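Local coordinates for protein MgGH51 (Meripilus giganteus, PDB 6ZPV) that acts as a GH51 alpha-L-arabinofuranosidase, hydrolysing terminal alpha-L-arabinofuranosyl residues, probably from arabinose-containing plant cell-wall polysaccharides, at residues 72-77 with 115-120; 176-181 with 193-198; 410-415 with 534-539. One frame throughout, in Å; residues are numbered along the deposited sequence.

Contact 1: residues 72-77 with 115-120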
loop_
_atom_site.group_PDB
_atom_site.type_symbol
_atom_site.label_atom_id
_atom_site.label_comp_id
_atom_site.label_asym_id
_atom_site.label_seq_id
_atom_site.Cartn_x
_atom_site.Cartn_y
_atom_site.Cartn_z
ATOM N N SER A 72 -17.560 -9.611 -29.940
ATOM C CA SER A 72 -16.216 -10.155 -30.230
ATOM C C SER A 72 -15.220 -9.371 -29.386
ATOM O O SER A 72 -14.556 -8.474 -29.898
ATOM C CB SER A 72 -15.883 -10.109 -31.693
ATOM O OG SER A 72 -16.767 -10.917 -32.440
ATOM N N PRO A 73 -15.087 -9.699 -28.084
ATOM C CA PRO A 73 -14.245 -8.904 -27.198
ATOM C C PRO A 73 -12.758 -9.107 -27.473
ATOM O O PRO A 73 -12.328 -10.111 -28.029
ATOM C CB PRO A 73 -14.642 -9.392 -25.811
ATOM C CG PRO A 73 -14.987 -10.849 -26.041
ATOM C CD PRO A 73 -15.740 -10.832 -27.377
ATOM N N VAL A 74 -11.954 -8.150 -27.011
ATOM C CA VAL A 74 -10.509 -8.242 -27.177
ATOM C C VAL A 74 -9.946 -9.493 -26.512
ATOM O O VAL A 74 -9.034 -10.113 -27.026
ATOM C CB VAL A 74 -9.820 -6.942 -26.718
ATOM C CG1 VAL A 74 -9.780 -6.768 -25.184
ATOM C CG2 VAL A 74 -8.401 -6.863 -27.281
ATOM N N SER A 75 -10.505 -9.844 -25.387
ATOM C CA SER A 75 -10.238 -11.076 -24.652
ATOM C C SER A 75 -11.469 -11.401 -23.832
ATOM O O SER A 75 -12.222 -10.502 -23.452
ATOM C CB SER A 75 -9.034 -10.883 -23.766
ATOM O OG SER A 75 -9.405 -10.022 -22.697
ATOM N N ASN A 76 -11.668 -12.687 -23.512
ATOM C CA ASN A 76 -12.838 -13.003 -22.695
ATOM C C ASN A 76 -12.651 -12.473 -21.269
ATOM O O ASN A 76 -13.670 -12.339 -20.561
ATOM C CB ASN A 76 -13.192 -14.459 -22.729
ATOM C CG ASN A 76 -13.995 -14.852 -23.948
ATOM O OD1 ASN A 76 -15.108 -15.482 -23.782
ATOM N ND2 ASN A 76 -13.497 -14.612 -25.101
ATOM N N ALA A 77 -11.444 -12.155 -20.835
ATOM C CA ALA A 77 -11.228 -11.533 -19.514
ATOM C C ALA A 77 -11.685 -10.065 -19.518
ATOM O O ALA A 77 -11.844 -9.523 -18.429
ATOM C CB ALA A 77 -9.774 -11.625 -19.108
ATOM N N SER A 115 -1.158 3.181 -24.847
ATOM C CA SER A 115 -1.536 2.054 -25.698
ATOM C C SER A 115 -3.063 1.873 -25.628
ATOM O O SER A 115 -3.757 2.305 -24.690
ATOM C CB SER A 115 -0.790 0.825 -25.323
ATOM O OG SER A 115 -1.138 0.363 -24.017
ATOM N N LEU A 116 -3.569 1.153 -26.615
ATOM C CA LEU A 116 -4.980 0.809 -26.718
ATOM C C LEU A 116 -5.136 -0.323 -27.719
ATOM O O LEU A 116 -4.224 -0.570 -28.517
ATOM C CB LEU A 116 -5.840 2.011 -27.077
ATOM C CG LEU A 116 -5.534 2.721 -28.401
ATOM C CD1 LEU A 116 -6.088 1.976 -29.619
ATOM C CD2 LEU A 116 -6.086 4.122 -28.399
ATOM N N PHE A 117 -6.284 -0.968 -27.709
ATOM C CA PHE A 117 -6.709 -1.900 -28.755
ATOM C C PHE A 117 -7.889 -1.297 -29.464
ATOM O O PHE A 117 -8.790 -0.718 -28.808
ATOM C CB PHE A 117 -7.020 -3.265 -28.163
ATOM C CG PHE A 117 -5.841 -4.081 -27.722
ATOM C CD1 PHE A 117 -5.191 -3.778 -26.524
ATOM C CD2 PHE A 117 -5.364 -5.131 -28.469
ATOM C CE1 PHE A 117 -4.096 -4.523 -26.093
ATOM C CE2 PHE A 117 -4.272 -5.852 -28.057
ATOM C CZ PHE A 117 -3.642 -5.542 -26.876
ATOM N N PHE A 118 -7.993 -1.546 -30.768
ATOM C CA PHE A 118 -9.161 -1.113 -31.529
ATOM C C PHE A 118 -9.519 -2.128 -32.604
ATOM O O PHE A 118 -8.661 -2.900 -33.050
ATOM C CB PHE A 118 -8.986 0.270 -32.189
ATOM C CG PHE A 118 -8.140 0.283 -33.443
ATOM C CD1 PHE A 118 -6.745 0.197 -33.413
ATOM C CD2 PHE A 118 -8.745 0.252 -34.692
ATOM C CE1 PHE A 118 -6.000 0.109 -34.567
ATOM C CE2 PHE A 118 -8.003 0.161 -35.858
ATOM C CZ PHE A 118 -6.619 0.085 -35.793
ATOM N N ARG A 119 -10.738 -2.073 -33.078
ATOM C CA ARG A 119 -11.155 -2.684 -34.362
ATOM C C ARG A 119 -12.308 -1.911 -34.917
ATOM O O ARG A 119 -13.082 -1.338 -34.155
ATOM C CB ARG A 119 -11.511 -4.168 -34.198
ATOM C CG ARG A 119 -12.800 -4.452 -33.441
ATOM C CD ARG A 119 -13.153 -5.933 -33.241
ATOM N NE ARG A 119 -14.420 -6.103 -32.352
ATOM C CZ ARG A 119 -15.565 -6.308 -32.907
ATOM N NH1 ARG A 119 -15.598 -6.434 -34.244
ATOM N NH2 ARG A 119 -16.646 -6.528 -32.285
ATOM N N PHE A 120 -12.470 -1.958 -36.243
ATOM C CA PHE A 120 -13.703 -1.449 -36.867
ATOM C C PHE A 120 -14.664 -2.626 -36.888
ATOM O O PHE A 120 -14.365 -3.650 -37.540
ATOM C CB PHE A 120 -13.425 -0.956 -38.302
ATOM C CG PHE A 120 -12.742 0.380 -38.356
ATOM C CD1 PHE A 120 -11.394 0.496 -38.106
ATOM C CD2 PHE A 120 -13.482 1.522 -38.658
ATOM C CE1 PHE A 120 -10.781 1.745 -38.133
ATOM C CE2 PHE A 120 -12.875 2.763 -38.709
ATOM C CZ PHE A 120 -11.529 2.882 -38.425
#

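Contact 2: residues 176-181 with 193-198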
loop_
_atom_site.group_PDB
_atom_site.type_symbol
_atom_site.label_atom_id
_atom_site.label_comp_id
_atom_site.label_asym_id
_atom_site.label_seq_id
_atom_site.Cartn_x
_atom_site.Cartn_y
_atom_site.Cartn_z
ATOM N N PHE A 176 -6.052 12.482 -20.641
ATOM C CA PHE A 176 -5.649 11.723 -21.818
ATOM C C PHE A 176 -6.731 11.859 -22.888
ATOM O O PHE A 176 -7.923 11.930 -22.544
ATOM C CB PHE A 176 -5.503 10.272 -21.419
ATOM C CG PHE A 176 -5.206 9.304 -22.535
ATOM C CD1 PHE A 176 -3.958 9.325 -23.166
ATOM C CD2 PHE A 176 -6.128 8.367 -22.940
ATOM C CE1 PHE A 176 -3.644 8.461 -24.195
ATOM C CE2 PHE A 176 -5.791 7.444 -23.958
ATOM C CZ PHE A 176 -4.585 7.507 -24.589
ATOM N N PHE A 177 -6.351 11.877 -24.157
ATOM C CA PHE A 177 -7.336 11.940 -25.243
ATOM C C PHE A 177 -6.954 10.980 -26.364
ATOM O O PHE A 177 -5.764 10.644 -26.583
ATOM C CB PHE A 177 -7.489 13.357 -25.810
ATOM C CG PHE A 177 -6.350 13.910 -26.620
ATOM C CD1 PHE A 177 -6.199 13.580 -27.956
ATOM C CD2 PHE A 177 -5.439 14.778 -26.045
ATOM C CE1 PHE A 177 -5.149 14.138 -28.684
ATOM C CE2 PHE A 177 -4.421 15.343 -26.786
ATOM C CZ PHE A 177 -4.277 15.018 -28.150
ATOM N N VAL A 178 -7.992 10.603 -27.105
ATOM C CA VAL A 178 -7.923 9.882 -28.385
ATOM C C VAL A 178 -8.824 10.628 -29.348
ATOM O O VAL A 178 -10.000 10.862 -29.009
ATOM C CB VAL A 178 -8.371 8.424 -28.239
ATOM C CG1 VAL A 178 -8.353 7.708 -29.570
ATOM C CG2 VAL A 178 -7.538 7.699 -27.203
ATOM N N THR A 179 -8.330 11.015 -30.513
ATOM C CA THR A 179 -9.161 11.678 -31.540
ATOM C C THR A 179 -8.858 11.106 -32.919
ATOM O O THR A 179 -7.738 10.677 -33.229
ATOM C CB THR A 179 -8.968 13.196 -31.527
ATOM O OG1 THR A 179 -7.631 13.568 -31.814
ATOM C CG2 THR A 179 -9.413 13.824 -30.249
ATOM N N ILE A 180 -9.852 11.300 -33.789
ATOM C CA ILE A 180 -9.640 11.241 -35.258
ATOM C C ILE A 180 -10.194 12.557 -35.834
ATOM O O ILE A 180 -10.916 13.323 -35.172
ATOM C CB ILE A 180 -10.313 10.001 -35.883
ATOM C CG1 ILE A 180 -11.832 9.992 -35.726
ATOM C CG2 ILE A 180 -9.693 8.730 -35.386
ATOM C CD1 ILE A 180 -12.517 8.862 -36.464
ATOM N N ASP A 181 -9.891 12.789 -37.090
ATOM C CA ASP A 181 -10.423 13.911 -37.836
ATOM C C ASP A 181 -11.890 13.620 -38.127
ATOM O O ASP A 181 -12.242 12.626 -38.774
ATOM C CB ASP A 181 -9.599 14.124 -39.105
ATOM C CG ASP A 181 -10.012 15.304 -39.917
ATOM O OD1 ASP A 181 -11.191 15.368 -40.321
ATOM O OD2 ASP A 181 -9.136 16.171 -40.217
ATOM N N ALA A 193 -10.690 -1.107 -26.605
ATOM C CA ALA A 193 -10.584 -1.871 -25.362
ATOM C C ALA A 193 -9.189 -1.687 -24.794
ATOM O O ALA A 193 -8.254 -1.342 -25.521
ATOM C CB ALA A 193 -10.890 -3.354 -25.589
ATOM N N MET A 194 -9.059 -2.020 -23.502
ATOM C CA MET A 194 -7.730 -2.166 -22.869
ATOM C C MET A 194 -6.833 -0.964 -23.181
ATOM O O MET A 194 -5.742 -1.087 -23.745
ATOM C CB MET A 194 -7.080 -3.498 -23.274
ATOM C CG MET A 194 -5.862 -3.930 -22.523
ATOM S SD MET A 194 -6.026 -4.010 -20.713
ATOM C CE MET A 194 -5.130 -2.528 -20.214
ATOM N N PHE A 195 -7.253 0.194 -22.697
ATOM C CA PHE A 195 -6.414 1.407 -22.759
ATOM C C PHE A 195 -5.385 1.403 -21.655
ATOM O O PHE A 195 -5.606 0.837 -20.582
ATOM C CB PHE A 195 -7.299 2.635 -22.560
ATOM C CG PHE A 195 -8.322 2.910 -23.635
ATOM C CD1 PHE A 195 -7.996 3.732 -24.715
ATOM C CD2 PHE A 195 -9.616 2.436 -23.566
ATOM C CE1 PHE A 195 -8.934 4.097 -25.684
ATOM C CE2 PHE A 195 -10.558 2.788 -24.543
ATOM C CZ PHE A 195 -10.221 3.602 -25.590
ATOM N N SER A 196 -4.301 2.147 -21.868
ATOM C CA SER A 196 -3.312 2.320 -20.803
ATOM C C SER A 196 -2.463 3.572 -21.045
ATOM O O SER A 196 -2.095 3.847 -22.202
ATOM C CB SER A 196 -2.404 1.098 -20.717
ATOM O OG SER A 196 -1.411 1.222 -19.694
ATOM N N LEU A 197 -2.113 4.280 -19.984
ATOM C CA LEU A 197 -1.146 5.351 -20.045
ATOM C C LEU A 197 -0.248 5.284 -18.821
ATOM O O LEU A 197 -0.751 5.395 -17.693
ATOM C CB LEU A 197 -1.824 6.732 -20.127
ATOM C CG LEU A 197 -0.866 7.908 -20.277
ATOM C CD1 LEU A 197 -0.222 7.963 -21.637
ATOM C CD2 LEU A 197 -1.545 9.233 -19.979
ATOM N N PHE A 198 1.041 5.098 -19.049
ATOM C CA PHE A 198 2.025 5.045 -17.955
ATOM C C PHE A 198 3.016 6.176 -18.028
ATOM O O PHE A 198 3.506 6.500 -19.129
ATOM C CB PHE A 198 2.828 3.728 -17.953
ATOM C CG PHE A 198 2.226 2.619 -17.136
ATOM C CD1 PHE A 198 1.013 2.049 -17.484
ATOM C CD2 PHE A 198 2.832 2.140 -16.010
ATOM C CE1 PHE A 198 0.453 1.044 -16.716
ATOM C CE2 PHE A 198 2.294 1.145 -15.232
ATOM C CZ PHE A 198 1.086 0.592 -15.629
#

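Contact 3: residues 410-415 with 534-539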
loop_
_atom_site.group_PDB
_atom_site.type_symbol
_atom_site.label_atom_id
_atom_site.label_comp_id
_atom_site.label_asym_id
_atom_site.label_seq_id
_atom_site.Cartn_x
_atom_site.Cartn_y
_atom_site.Cartn_z
ATOM N N GLN A 410 -1.222 5.033 27.001
ATOM C CA GLN A 410 -1.696 4.328 28.174
ATOM C C GLN A 410 -1.444 2.833 28.053
ATOM O O GLN A 410 -1.444 2.151 29.085
ATOM C CB GLN A 410 -3.171 4.583 28.507
ATOM C CG GLN A 410 -3.417 6.005 28.969
ATOM C CD GLN A 410 -4.910 6.187 29.263
ATOM O OE1 GLN A 410 -5.763 5.638 28.524
ATOM N NE2 GLN A 410 -5.217 7.113 30.133
ATOM N N ASN A 411 -1.269 2.300 26.845
ATOM C CA ASN A 411 -1.162 0.855 26.618
ATOM C C ASN A 411 0.198 0.496 26.063
ATOM O O ASN A 411 0.368 -0.597 25.497
ATOM C CB ASN A 411 -2.340 0.369 25.759
ATOM C CG ASN A 411 -3.606 0.385 26.580
ATOM O OD1 ASN A 411 -3.874 -0.617 27.274
ATOM N ND2 ASN A 411 -4.317 1.468 26.594
ATOM N N ALA A 412 1.228 1.279 26.344
ATOM C CA ALA A 412 2.616 0.974 25.938
ATOM C C ALA A 412 3.157 -0.275 26.627
ATOM O O ALA A 412 4.153 -0.827 26.141
ATOM C CB ALA A 412 3.509 2.151 26.232
ATOM N N PHE A 413 2.540 -0.736 27.698
ATOM C CA PHE A 413 2.909 -1.992 28.362
ATOM C C PHE A 413 2.035 -3.157 27.926
ATOM O O PHE A 413 2.055 -4.215 28.583
ATOM C CB PHE A 413 2.954 -1.813 29.885
ATOM C CG PHE A 413 4.148 -1.050 30.392
ATOM C CD1 PHE A 413 4.277 0.294 30.183
ATOM C CD2 PHE A 413 5.164 -1.715 31.071
ATOM C CE1 PHE A 413 5.381 0.974 30.646
ATOM C CE2 PHE A 413 6.272 -1.014 31.515
ATOM C CZ PHE A 413 6.403 0.339 31.287
ATOM N N TYR A 414 1.377 -3.053 26.782
ATOM C CA TYR A 414 0.482 -4.107 26.273
ATOM C C TYR A 414 1.170 -5.471 26.322
ATOM O O TYR A 414 0.550 -6.471 26.731
ATOM C CB TYR A 414 0.030 -3.769 24.852
ATOM C CG TYR A 414 -0.970 -4.740 24.288
ATOM C CD1 TYR A 414 -2.331 -4.558 24.480
ATOM C CD2 TYR A 414 -0.602 -5.824 23.552
ATOM C CE1 TYR A 414 -3.264 -5.451 23.956
ATOM C CE2 TYR A 414 -1.539 -6.695 23.007
ATOM C CZ TYR A 414 -2.849 -6.542 23.242
ATOM O OH TYR A 414 -3.766 -7.434 22.658
ATOM N N TYR A 415 2.404 -5.569 25.842
ATOM C CA TYR A 415 3.099 -6.866 25.688
ATOM C C TYR A 415 3.962 -7.264 26.885
ATOM O O TYR A 415 4.438 -8.419 26.935
ATOM C CB TYR A 415 3.904 -6.928 24.397
ATOM C CG TYR A 415 3.061 -7.077 23.149
ATOM C CD1 TYR A 415 2.490 -8.304 22.841
ATOM C CD2 TYR A 415 2.817 -6.026 22.299
ATOM C CE1 TYR A 415 1.672 -8.454 21.726
ATOM C CE2 TYR A 415 2.031 -6.168 21.186
ATOM C CZ TYR A 415 1.479 -7.385 20.860
ATOM O OH TYR A 415 0.673 -7.635 19.777
ATOM N N THR A 534 2.757 9.508 30.292
ATOM C CA THR A 534 2.887 10.137 28.960
ATOM C C THR A 534 4.286 10.017 28.377
ATOM O O THR A 534 4.431 10.301 27.175
ATOM C CB THR A 534 2.457 11.587 29.025
ATOM O OG1 THR A 534 3.184 12.227 30.071
ATOM C CG2 THR A 534 0.990 11.748 29.292
ATOM N N LEU A 535 5.316 9.722 29.174
ATOM C CA LEU A 535 6.703 9.811 28.715
ATOM C C LEU A 535 7.288 8.416 28.616
ATOM O O LEU A 535 7.304 7.647 29.600
ATOM C CB LEU A 535 7.545 10.630 29.697
ATOM C CG LEU A 535 8.991 10.899 29.257
ATOM C CD1 LEU A 535 9.053 11.768 28.018
ATOM C CD2 LEU A 535 9.762 11.541 30.393
ATOM N N HIS A 536 7.750 8.033 27.419
ATOM C CA HIS A 536 8.242 6.666 27.149
ATOM C C HIS A 536 9.508 6.733 26.339
ATOM O O HIS A 536 9.777 7.703 25.636
ATOM C CB HIS A 536 7.154 5.871 26.390
ATOM C CG HIS A 536 5.946 5.597 27.214
ATOM N ND1 HIS A 536 5.853 4.454 27.949
ATOM C CD2 HIS A 536 4.882 6.406 27.489
ATOM C CE1 HIS A 536 4.708 4.584 28.656
ATOM N NE2 HIS A 536 4.119 5.739 28.416
ATOM N N TRP A 537 10.304 5.673 26.413
ATOM C CA TRP A 537 11.553 5.608 25.647
ATOM C C TRP A 537 11.907 4.150 25.402
ATOM O O TRP A 537 11.414 3.241 26.093
ATOM C CB TRP A 537 12.693 6.328 26.423
ATOM C CG TRP A 537 12.869 5.833 27.810
ATOM C CD1 TRP A 537 13.606 4.745 28.222
ATOM C CD2 TRP A 537 12.237 6.368 29.005
ATOM N NE1 TRP A 537 13.450 4.562 29.571
ATOM C CE2 TRP A 537 12.622 5.552 30.067
ATOM C CE3 TRP A 537 11.374 7.425 29.226
ATOM C CZ2 TRP A 537 12.164 5.771 31.376
ATOM C CZ3 TRP A 537 10.962 7.659 30.505
ATOM C CH2 TRP A 537 11.350 6.840 31.572
ATOM N N SER A 538 12.814 3.941 24.453
ATOM C CA SER A 538 13.375 2.614 24.124
ATOM C C SER A 538 14.757 2.831 23.517
ATOM O O SER A 538 14.926 3.738 22.679
ATOM C CB SER A 538 12.457 1.858 23.172
ATOM O OG SER A 538 13.026 0.611 22.797
ATOM N N ILE A 539 15.723 2.005 23.921
ATOM C CA ILE A 539 17.133 2.169 23.535
ATOM C C ILE A 539 17.572 0.877 22.859
ATOM O O ILE A 539 17.453 -0.223 23.427
ATOM C CB ILE A 539 18.017 2.533 24.726
ATOM C CG1 ILE A 539 17.452 3.773 25.431
ATOM C CG2 ILE A 539 19.422 2.719 24.261
ATOM C CD1 ILE A 539 18.133 4.195 26.691
#

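Contact 1: residues 72-77 with 115-120
Val74 and Phe117 mark the nearest backbone approach between the irregular loop 72-77 and strand 112-119, their CA atoms 7.6 Å apart. Side chains span the gap between the two backbones. The loop lies over the strand's outward row: Phe117 and Arg119 start out toward it, whereas Phe118 between them starts away. Val74 reaches Phe117 with one methyl branch, CG2, which stands anti to the backbone N and sits 3.7 Å from Phe117 CD2. The two side chains cross at about a right angle, and the methyl group meets the ring obliquely beside CG and CD2. Loop 72-77 connects strands 64-69 and 80-85, which share a five-stranded antiparallel sheet with 112-119; this sheet is one half of a beta sandwich that has the look of a carbohydrate-binding-module-like jelly roll. The loop thus folds back over the outer surface of its own sheet, and Trp156 touches Val74, Phe117 and Arg119 there. Nearer the end of the strand, Arg119 supplies the polar half of the contact. Its chi1 of 71° sets CG between the backbone N and the carbonyl carbon, and the chain then runs extended to NE. This brings the guanidinium against Ser72, whose CB rests over one of its faces, offset toward the rim, 3.7 Å from Arg119 NH2. The main polar partner of that group is Asp70, which forms a salt bridge with NH2 through OD1 and also accepts the backbone N-H of Ser72. One carboxylate oxygen therefore ties the start of the loop to the arginine, while Trp156 NE1 donates to Ser72 O.

Contact 2: residues 176-181 with 193-198
Phe176 and Leu197 make the closer end of a contact between two strands that face each other across a buried core. Their CA atoms are 8.0 Å apart, and Phe176 CD1 comes within 4.0 Å of Leu197 CD2. Phe176 holds CG anti to the backbone N (chi1 175°), and its ring reaches across toward Leu197 and Phe195. Phe195 CD1 lies at the edge of that ring, near its plane and 4.4 Å from Phe176 CE2, while the Phe195 ring receives Phe176 obliquely. Strands 174-181 and 189-198 belong to the two opposed five-stranded sheets of a beta sandwich, and their N-to-C directions differ by 132° in these segments, with no hydrogen bond between them. Packing slackens as they diverge: the CA atoms of Val178 and Phe195 are 10.3 Å apart, and Val178 CG2 touches Phe195 CE1 at 4.2 Å. Trp57 meets the same Phe195 ring at a plane angle of about 45°, adding to the core. Thr179 and Ile180 are still buried; only at Asp181 does segment 176-181 reach solvent, and there OD1 accepts the backbone N-H groups of Ala183 and Ala184.

Contact 3: residues 410-415 with 534-539
Ala412 and Phe413 both meet one imidazole, that of His536. Reading along residues 410-415, Gln410 closes helix 405-410 and Asn411 is the first residue to leave helical geometry. Asn411 also opens a type I beta turn, closed by Tyr414 N donating to Asn411 O at 2.9 Å. Ala412, at the second position of the turn, aims its methyl group at the histidine: Ala412 CB lies 3.6 Å from His536 CE1 and 29° off the ring normal, a CH-pi contact over the face. Helix 405-410 and its turn join two strands of the catalytic (beta/alpha)8 barrel, whereas strand 535-541 belongs to the C-terminal antiparallel beta domain, so this small CH-pi contact spans the boundary between the two domains. Phe413 follows and approaches differently, edge against edge, with CE1 4.2 Å from His536 CE1. A cation-pi partner of its ring is Arg469, at the end of helix 454-469, a helix that also lines His536 with Ala462 and Thr465. The imidazole is held by a hydrogen bond between NE2 and Gly533 O, and a sulfate ion, probably from the crystallisation liquor, lies about 5 Å from the side chain. Tyr414 and Tyr415 then lead back toward the barrel, where Tyr415 OH hydrogen-bonds to Glu427.

How the contacts relate
From the N terminus, contact 1 comes first, closing a loop that leaves 37 residues between its segments and laying one sheet-edge connection over the outer face of the sandwich. Contact 2 follows, with 11 residues between its strands, and joins the sandwich's two sheets across the core. Contact 3 closes a far longer loop, 118 residues, between the barrel and the C-terminal beta domain. The three lie in series, none nesting or crossing. Contacts 1 and 2 are neighbours, centres 13 Å apart, because strands 112-119 and 189-198 pair in one sheet; contact 3 sits on the opposite side of the chain's centre, 54 Å or more away between centres.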